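Side-chain contacts in RavA (Legionella pneumophila str. Paris, PDB 6WO6), which is an effector of unknown biochemical activity, probably delivered into host cells by the bacterium and linked to cell invasion: residues Y85-R90 with K121-V126; R175-L180 with F207-D212; R259-N264 with P292-G297. The protein carries 2 engineered substitutions. One frame throughout, in Å; residues are numbered along the deposited sequence.

Contact 1: Y85-R90 with K121-V126; sequences YQVKKR and KLAIDV
No flat group enters the contact where V87 and K88 meet L122, A123 and V126. The ring of Y85 belongs to another side of its own helix, with K89 CB 4.1 Å above one face and toward the rim, packing on helix 54-66. The two helical segments run roughly parallel, their local axes 33° apart and 9.7 Å from each other at closest approach, and aliphatic groups fill the gap. V87 and L122 pass alongside each other in opposite directions, L122 CD2 lying 4.0 Å from V87 CB. With V87 CG1 anti to the backbone N (chi1 172°), this branch also reaches the second backbone, 4.2 Å from A123 CA. F116 of helix 115-118 touches both V87 and A123. At the next residue, K88 lays the middle of its chain across V126, about one turn along from L122, with K88 CD 3.9 Å from V126 CG2. A bend at chi2 (144°) shapes this crossing, and the ammonium group continues to the backbone oxygens of V49, near the end of helix 38-51, and C52, just past it. L50 of that helix touches L122 and V126. With no hydrogen bond across the segments, van der Waals fit joins the helices here, while the nitrogen of the buried K88 finds its polar partners at the end of a third helix.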
# COMPACT_ATOMS: atom_id res chain seq x y z
N TYR A 85 9.15 -8.43 -25.87
CA TYR A 85 9.97 -7.47 -25.13
C TYR A 85 9.15 -6.24 -24.75
O TYR A 85 9.30 -5.71 -23.65
CB TYR A 85 11.20 -7.05 -25.94
CG TYR A 85 11.89 -5.83 -25.36
CD1 TYR A 85 12.76 -5.94 -24.29
CD2 TYR A 85 11.66 -4.56 -25.89
CE1 TYR A 85 13.39 -4.83 -23.75
CE2 TYR A 85 12.28 -3.44 -25.36
CZ TYR A 85 13.15 -3.58 -24.29
OH TYR A 85 13.77 -2.47 -23.77
N GLN A 86 8.29 -5.77 -25.66
CA GLN A 86 7.45 -4.62 -25.36
C GLN A 86 6.54 -4.91 -24.17
O GLN A 86 6.42 -4.09 -23.25
CB GLN A 86 6.62 -4.24 -26.59
CG GLN A 86 7.41 -3.53 -27.67
CD GLN A 86 7.76 -2.11 -27.29
OE1 GLN A 86 6.94 -1.20 -27.42
NE2 GLN A 86 8.98 -1.91 -26.82
N VAL A 87 5.89 -6.07 -24.18
CA VAL A 87 5.01 -6.45 -23.07
C VAL A 87 5.77 -6.43 -21.75
O VAL A 87 5.36 -5.77 -20.78
CB VAL A 87 4.38 -7.83 -23.33
CG1 VAL A 87 3.63 -8.31 -22.10
CG2 VAL A 87 3.45 -7.77 -24.53
N LYS A 88 6.91 -7.13 -21.70
CA LYS A 88 7.63 -7.23 -20.43
C LYS A 88 8.19 -5.87 -20.00
O LYS A 88 8.15 -5.54 -18.81
CB LYS A 88 8.75 -8.26 -20.52
CG LYS A 88 9.60 -8.33 -19.26
CD LYS A 88 10.05 -9.75 -18.94
CE LYS A 88 10.99 -9.77 -17.74
NZ LYS A 88 11.45 -11.15 -17.41
N LYS A 89 8.69 -5.08 -20.94
CA LYS A 89 9.26 -3.78 -20.60
C LYS A 89 8.18 -2.85 -20.03
O LYS A 89 8.39 -2.20 -19.00
CB LYS A 89 9.92 -3.15 -21.83
CG LYS A 89 10.53 -1.78 -21.60
CD LYS A 89 11.66 -1.86 -20.58
CE LYS A 89 11.49 -0.83 -19.47
NZ LYS A 89 12.33 -1.16 -18.29
N ARG A 90 7.02 -2.80 -20.69
CA ARG A 90 5.96 -1.91 -20.23
C ARG A 90 5.38 -2.37 -18.90
O ARG A 90 4.96 -1.53 -18.09
CB ARG A 90 4.86 -1.80 -21.28
CG ARG A 90 5.31 -1.11 -22.55
CD ARG A 90 4.19 -1.01 -23.56
NE ARG A 90 4.67 -0.47 -24.83
CZ ARG A 90 3.90 -0.27 -25.89
NH1 ARG A 90 2.61 -0.57 -25.85
NH2 ARG A 90 4.42 0.23 -27.01
N LYS A 121 -0.93 -14.59 -21.91
CA LYS A 121 -0.22 -15.55 -21.08
C LYS A 121 1.13 -14.99 -20.63
O LYS A 121 1.51 -15.12 -19.46
CB LYS A 121 -0.04 -16.87 -21.83
CG LYS A 121 -1.33 -17.47 -22.37
N LEU A 122 1.86 -14.35 -21.55
CA LEU A 122 3.13 -13.73 -21.19
C LEU A 122 2.93 -12.60 -20.18
O LEU A 122 3.73 -12.44 -19.26
CB LEU A 122 3.82 -13.20 -22.45
CG LEU A 122 5.07 -12.35 -22.16
CD1 LEU A 122 6.18 -13.21 -21.58
CD2 LEU A 122 5.53 -11.63 -23.41
N ALA A 123 1.87 -11.81 -20.35
CA ALA A 123 1.58 -10.74 -19.40
C ALA A 123 1.34 -11.30 -18.00
O ALA A 123 1.90 -10.81 -17.02
CB ALA A 123 0.38 -9.93 -19.87
N ILE A 124 0.52 -12.34 -17.91
CA ILE A 124 0.23 -12.95 -16.61
C ILE A 124 1.48 -13.57 -16.01
O ILE A 124 1.68 -13.53 -14.79
CB ILE A 124 -0.91 -13.98 -16.74
CG1 ILE A 124 -2.17 -13.32 -17.30
CG2 ILE A 124 -1.19 -14.64 -15.41
CD1 ILE A 124 -2.68 -12.18 -16.45
N ASP A 125 2.35 -14.14 -16.85
CA ASP A 125 3.58 -14.74 -16.34
C ASP A 125 4.55 -13.68 -15.83
O ASP A 125 5.25 -13.90 -14.83
CB ASP A 125 4.23 -15.60 -17.42
CG ASP A 125 3.43 -16.84 -17.74
OD1 ASP A 125 2.72 -17.33 -16.83
OD2 ASP A 125 3.50 -17.33 -18.88
N VAL A 126 4.62 -12.53 -16.50
CA VAL A 126 5.45 -11.44 -16.01
C VAL A 126 4.87 -10.88 -14.71
O VAL A 126 5.61 -10.51 -13.79
CB VAL A 126 5.60 -10.34 -17.08
CG1 VAL A 126 6.34 -9.14 -16.52
CG2 VAL A 126 6.34 -10.89 -18.29

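Contact 2: R175-L180 with F207-D212; sequences RDIERL and FNVIND
I177 sets its terminal methyl over a face of the F207 ring, a CH-pi contact between helix 162-181 and a short 3-10 segment, 207-210, in an all-helical fold. I177 CD1 is 3.4 Å from the centroid of the F207 ring and 17° off its normal. Its nearest ring atoms lie on the CD1-CE1 side, F207 CE1 being 3.3 Å away. The first torsion of I177 (chi1 -72°) swings CG1 beside the backbone N, and an extended second torsion carries CD1 out to the phenyl group; the two side chains cross at about a right angle. I177 CG1 follows above the same face near its margin, 3.7 Å from F207 CE1. The ring also stacks with F240, F189 of helix 188-191 packs on I177, and L181 packs against both F207 and I210. The other branch of I177, CG2, lies anti to the backbone N and reaches V209 and I210. It is 3.7 Å from V209 CG1, which sits between its own backbone N and carbonyl carbon (chi1 64°), and the two side chains slide past each other in opposite directions. This part of the seam lies nearer the surface than the F207 ring. The helix widens into a pi-type turn at 177-180, beginning at the isoleucine that joins the two segments. The buried I210 adds a looser touch: I210 CG2 lies 4.3 Å from I177 CG2.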
# COMPACT_ATOMS: atom_id res chain seq x y z
N ARG A 175 -7.82 4.22 0.14
CA ARG A 175 -9.00 5.06 0.30
C ARG A 175 -9.47 5.11 1.75
O ARG A 175 -9.84 6.17 2.26
CB ARG A 175 -10.12 4.55 -0.61
CG ARG A 175 -11.46 5.26 -0.44
CD ARG A 175 -12.58 4.48 -1.10
NE ARG A 175 -12.69 3.12 -0.56
CZ ARG A 175 -13.66 2.26 -0.86
NH1 ARG A 175 -13.67 1.05 -0.33
NH2 ARG A 175 -14.62 2.62 -1.70
N ASP A 176 -9.46 3.96 2.43
CA ASP A 176 -9.95 3.93 3.80
C ASP A 176 -8.95 4.55 4.78
O ASP A 176 -9.36 5.12 5.79
CB ASP A 176 -10.30 2.51 4.21
CG ASP A 176 -11.65 2.07 3.68
OD1 ASP A 176 -12.29 2.86 2.94
OD2 ASP A 176 -12.08 0.94 3.99
N ILE A 177 -7.68 4.50 4.45
CA ILE A 177 -6.67 5.11 5.36
C ILE A 177 -6.79 6.63 5.26
O ILE A 177 -6.44 7.28 6.21
CB ILE A 177 -5.26 4.67 4.98
CG1 ILE A 177 -5.01 3.21 5.35
CG2 ILE A 177 -4.25 5.57 5.63
CD1 ILE A 177 -3.59 2.81 5.19
N GLU A 178 -7.27 7.14 4.14
CA GLU A 178 -7.34 8.60 3.93
C GLU A 178 -8.67 9.13 4.41
O GLU A 178 -8.69 10.17 5.06
CB GLU A 178 -7.35 8.88 2.44
CG GLU A 178 -5.98 9.06 1.83
CD GLU A 178 -6.05 9.42 0.35
OE1 GLU A 178 -7.13 9.25 -0.25
OE2 GLU A 178 -5.03 9.88 -0.18
N ARG A 179 -9.76 8.46 4.06
CA ARG A 179 -11.05 9.02 4.46
C ARG A 179 -11.43 8.68 5.89
O ARG A 179 -12.12 9.48 6.55
CB ARG A 179 -12.15 8.54 3.50
N LEU A 180 -11.00 7.53 6.41
CA LEU A 180 -11.44 7.07 7.72
C LEU A 180 -10.35 7.18 8.79
O LEU A 180 -10.55 7.88 9.79
CB LEU A 180 -11.93 5.62 7.62
CG LEU A 180 -13.12 5.40 6.68
CD1 LEU A 180 -13.71 4.00 6.88
CD2 LEU A 180 -14.18 6.48 6.89
N PHE A 207 0.43 2.21 5.27
CA PHE A 207 0.22 2.90 6.53
C PHE A 207 1.37 3.84 6.88
O PHE A 207 1.25 4.62 7.84
CB PHE A 207 -0.01 1.88 7.65
CG PHE A 207 -1.31 1.14 7.51
CD1 PHE A 207 -2.47 1.63 8.08
CD2 PHE A 207 -1.37 -0.04 6.78
CE1 PHE A 207 -3.67 0.95 7.94
CE2 PHE A 207 -2.57 -0.72 6.63
CZ PHE A 207 -3.72 -0.23 7.21
N ASN A 208 2.47 3.82 6.11
CA ASN A 208 3.56 4.76 6.33
C ASN A 208 3.11 6.21 6.22
O ASN A 208 3.84 7.11 6.65
CB ASN A 208 4.69 4.49 5.32
CG ASN A 208 5.42 3.20 5.60
OD1 ASN A 208 5.15 2.51 6.58
ND2 ASN A 208 6.36 2.85 4.72
N VAL A 209 1.92 6.46 5.67
CA VAL A 209 1.42 7.82 5.56
C VAL A 209 1.04 8.38 6.93
O VAL A 209 1.05 9.60 7.14
CB VAL A 209 0.24 7.88 4.57
CG1 VAL A 209 -0.93 7.05 5.07
CG2 VAL A 209 -0.18 9.31 4.30
N ILE A 210 0.70 7.51 7.89
CA ILE A 210 0.28 8.01 9.21
C ILE A 210 1.45 8.32 10.12
O ILE A 210 1.24 8.70 11.28
CB ILE A 210 -0.65 7.02 9.95
CG1 ILE A 210 0.14 5.80 10.44
CG2 ILE A 210 -1.82 6.61 9.07
CD1 ILE A 210 -0.71 4.78 11.17
N ASN A 211 2.69 8.18 9.63
CA ASN A 211 3.86 8.43 10.47
C ASN A 211 3.85 9.86 10.99
O ASN A 211 3.52 10.81 10.27
CB ASN A 211 5.14 8.16 9.68
CG ASN A 211 5.54 6.70 9.72
OD1 ASN A 211 5.50 6.00 8.71
ND2 ASN A 211 5.95 6.23 10.89
N ASP A 212 4.21 10.01 12.27
CA ASP A 212 4.20 11.28 12.99
C ASP A 212 2.80 11.87 13.10
O ASP A 212 2.65 13.06 13.41
CB ASP A 212 5.17 12.28 12.36
CG ASP A 212 6.59 11.77 12.31
OD1 ASP A 212 6.96 10.95 13.18
OD2 ASP A 212 7.34 12.18 11.40

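Contact 3: R259-N264 with P292-G297; sequences RDIERN and PELLKG
Beside the packing of I261 on L294 and L295, the shortest polar bond lies within the first segment: N264 ND2 donates to D260 OD1 at 2.6 Å. The bond is fairly straight, 162° at the hydrogen, and it meets OD1 nearly along the C-O axis, with the oxygen close to the amide plane of N264. It ties side chains one turn apart and helps fix the rotation of both flat groups, away from the contact with 292-297. Across the contact the interaction is apolar. One methyl of I261, CG2, anti to the backbone N (chi1, measured to CG1, -66°), serves both leucines: it is 4.3 Å from L294 CB and 4.3 Å from L295 CD2. The bond to CB of L294 is directed at helix 246-265, whereas L295 starts off to one side and brings its end near. E262 stretches along the margin, and its OE2 lies 4.3 Å from L294 CD2. That carboxylate has its ionic partner in R258, one turn back on the same helix, and R258 also touches L294; the charged pair therefore borders the leucine. The second segment leaves helical geometry at L295, and K296 N closes the turn on E293 O at 3.1 Å before G297 takes a positive phi. The contact consequently brings the last turn of helix 290-294 and its exit against the C-terminal part of helix 246-265, where L265 and the following L266 touch L295, while F273 of helix 270-275 packs on I261 and D260.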
# COMPACT_ATOMS: atom_id res chain seq x y z
N ARG A 259 -9.62 5.83 30.43
CA ARG A 259 -10.07 5.06 31.58
C ARG A 259 -9.71 5.76 32.89
O ARG A 259 -10.51 5.81 33.82
CB ARG A 259 -9.48 3.65 31.55
CG ARG A 259 -10.37 2.59 32.17
CD ARG A 259 -9.58 1.40 32.69
NE ARG A 259 -9.60 1.35 34.15
CZ ARG A 259 -9.21 0.30 34.88
NH1 ARG A 259 -8.78 -0.80 34.28
NH2 ARG A 259 -9.27 0.36 36.21
N ASP A 260 -8.49 6.30 32.96
CA ASP A 260 -8.05 7.03 34.15
C ASP A 260 -8.94 8.24 34.41
O ASP A 260 -9.36 8.48 35.55
CB ASP A 260 -6.59 7.45 33.98
CG ASP A 260 -5.92 7.81 35.29
OD1 ASP A 260 -6.55 7.64 36.35
OD2 ASP A 260 -4.76 8.26 35.24
N ILE A 261 -9.24 9.01 33.36
CA ILE A 261 -10.11 10.18 33.50
C ILE A 261 -11.47 9.76 34.03
O ILE A 261 -12.02 10.37 34.95
CB ILE A 261 -10.23 10.91 32.16
CG1 ILE A 261 -8.90 11.52 31.75
CG2 ILE A 261 -11.31 11.98 32.23
CD1 ILE A 261 -8.94 12.21 30.40
N GLU A 262 -12.04 8.70 33.46
CA GLU A 262 -13.41 8.32 33.81
C GLU A 262 -13.49 7.69 35.20
O GLU A 262 -14.50 7.85 35.89
CB GLU A 262 -13.98 7.38 32.75
CG GLU A 262 -14.31 8.08 31.45
CD GLU A 262 -14.77 7.13 30.36
OE1 GLU A 262 -14.50 5.91 30.47
OE2 GLU A 262 -15.41 7.59 29.40
N ARG A 263 -12.44 7.00 35.64
CA ARG A 263 -12.48 6.31 36.92
C ARG A 263 -12.07 7.22 38.08
O ARG A 263 -12.76 7.27 39.10
CB ARG A 263 -11.58 5.07 36.88
CG ARG A 263 -11.73 4.12 38.05
CD ARG A 263 -10.76 2.95 37.94
NE ARG A 263 -11.14 1.81 38.78
CZ ARG A 263 -10.73 1.62 40.03
NH1 ARG A 263 -9.91 2.49 40.61
NH2 ARG A 263 -11.14 0.55 40.71
N ASN A 264 -10.95 7.93 37.94
CA ASN A 264 -10.38 8.69 39.04
C ASN A 264 -10.70 10.18 38.98
O ASN A 264 -10.98 10.79 40.02
CB ASN A 264 -8.86 8.49 39.07
CG ASN A 264 -8.47 7.05 39.33
OD1 ASN A 264 -9.02 6.40 40.22
ND2 ASN A 264 -7.53 6.53 38.54
N PRO A 292 -12.24 18.25 27.04
CA PRO A 292 -13.48 19.06 27.00
C PRO A 292 -14.76 18.23 26.94
O PRO A 292 -15.74 18.58 27.60
CB PRO A 292 -13.30 19.91 25.74
CG PRO A 292 -11.83 20.02 25.57
CD PRO A 292 -11.29 18.68 25.99
N GLU A 293 -14.77 17.13 26.18
CA GLU A 293 -15.96 16.29 26.11
C GLU A 293 -16.22 15.58 27.43
O GLU A 293 -17.31 15.68 28.00
CB GLU A 293 -15.82 15.28 24.97
CG GLU A 293 -16.78 15.48 23.82
CD GLU A 293 -16.15 16.27 22.68
OE1 GLU A 293 -16.82 16.43 21.63
OE2 GLU A 293 -14.99 16.72 22.82
N LEU A 294 -15.22 14.85 27.92
CA LEU A 294 -15.42 14.01 29.10
C LEU A 294 -15.59 14.83 30.38
O LEU A 294 -16.15 14.32 31.36
CB LEU A 294 -14.26 13.03 29.24
CG LEU A 294 -13.97 12.19 28.00
CD1 LEU A 294 -12.87 11.18 28.26
CD2 LEU A 294 -15.24 11.49 27.51
N LEU A 295 -15.11 16.07 30.41
CA LEU A 295 -15.30 16.96 31.55
C LEU A 295 -16.42 17.97 31.33
O LEU A 295 -16.55 18.90 32.13
CB LEU A 295 -14.00 17.70 31.88
CG LEU A 295 -12.75 16.89 32.22
CD1 LEU A 295 -11.67 17.81 32.77
CD2 LEU A 295 -13.06 15.78 33.21
N LYS A 296 -17.21 17.82 30.27
CA LYS A 296 -18.25 18.79 29.97
C LYS A 296 -19.32 18.76 31.05
O LYS A 296 -19.95 17.73 31.28
CB LYS A 296 -18.86 18.51 28.60
CG LYS A 296 -19.67 19.67 28.05
CD LYS A 296 -21.04 19.22 27.58
CE LYS A 296 -21.99 20.41 27.51
NZ LYS A 296 -22.21 21.02 28.85
N GLY A 297 -19.52 19.90 31.71
CA GLY A 297 -20.52 19.98 32.76
C GLY A 297 -20.18 19.19 34.00
O GLY A 297 -21.07 18.65 34.66

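In the fold
The three contacts follow one another along an elongated, all-helical chain and share no helix. Contacts 1 and 3 lie on opposite sides of its centre, their own centres 60 Å apart, with contact 2 closer to the middle. Contact 1 is fully buried and joins two helices side by side; contact 2 is mostly buried, and contact 3 only partly. Contacts 2 and 3 resemble each other: the sequence RDIER recurs in 175-179 and 259-263, and in each the isoleucine meets a segment where helical structure, 3-10 in contact 2, gives way to loop. An aromatic face receives it in contact 2, leucines in contact 3. None has a hydrogen bond across its segments.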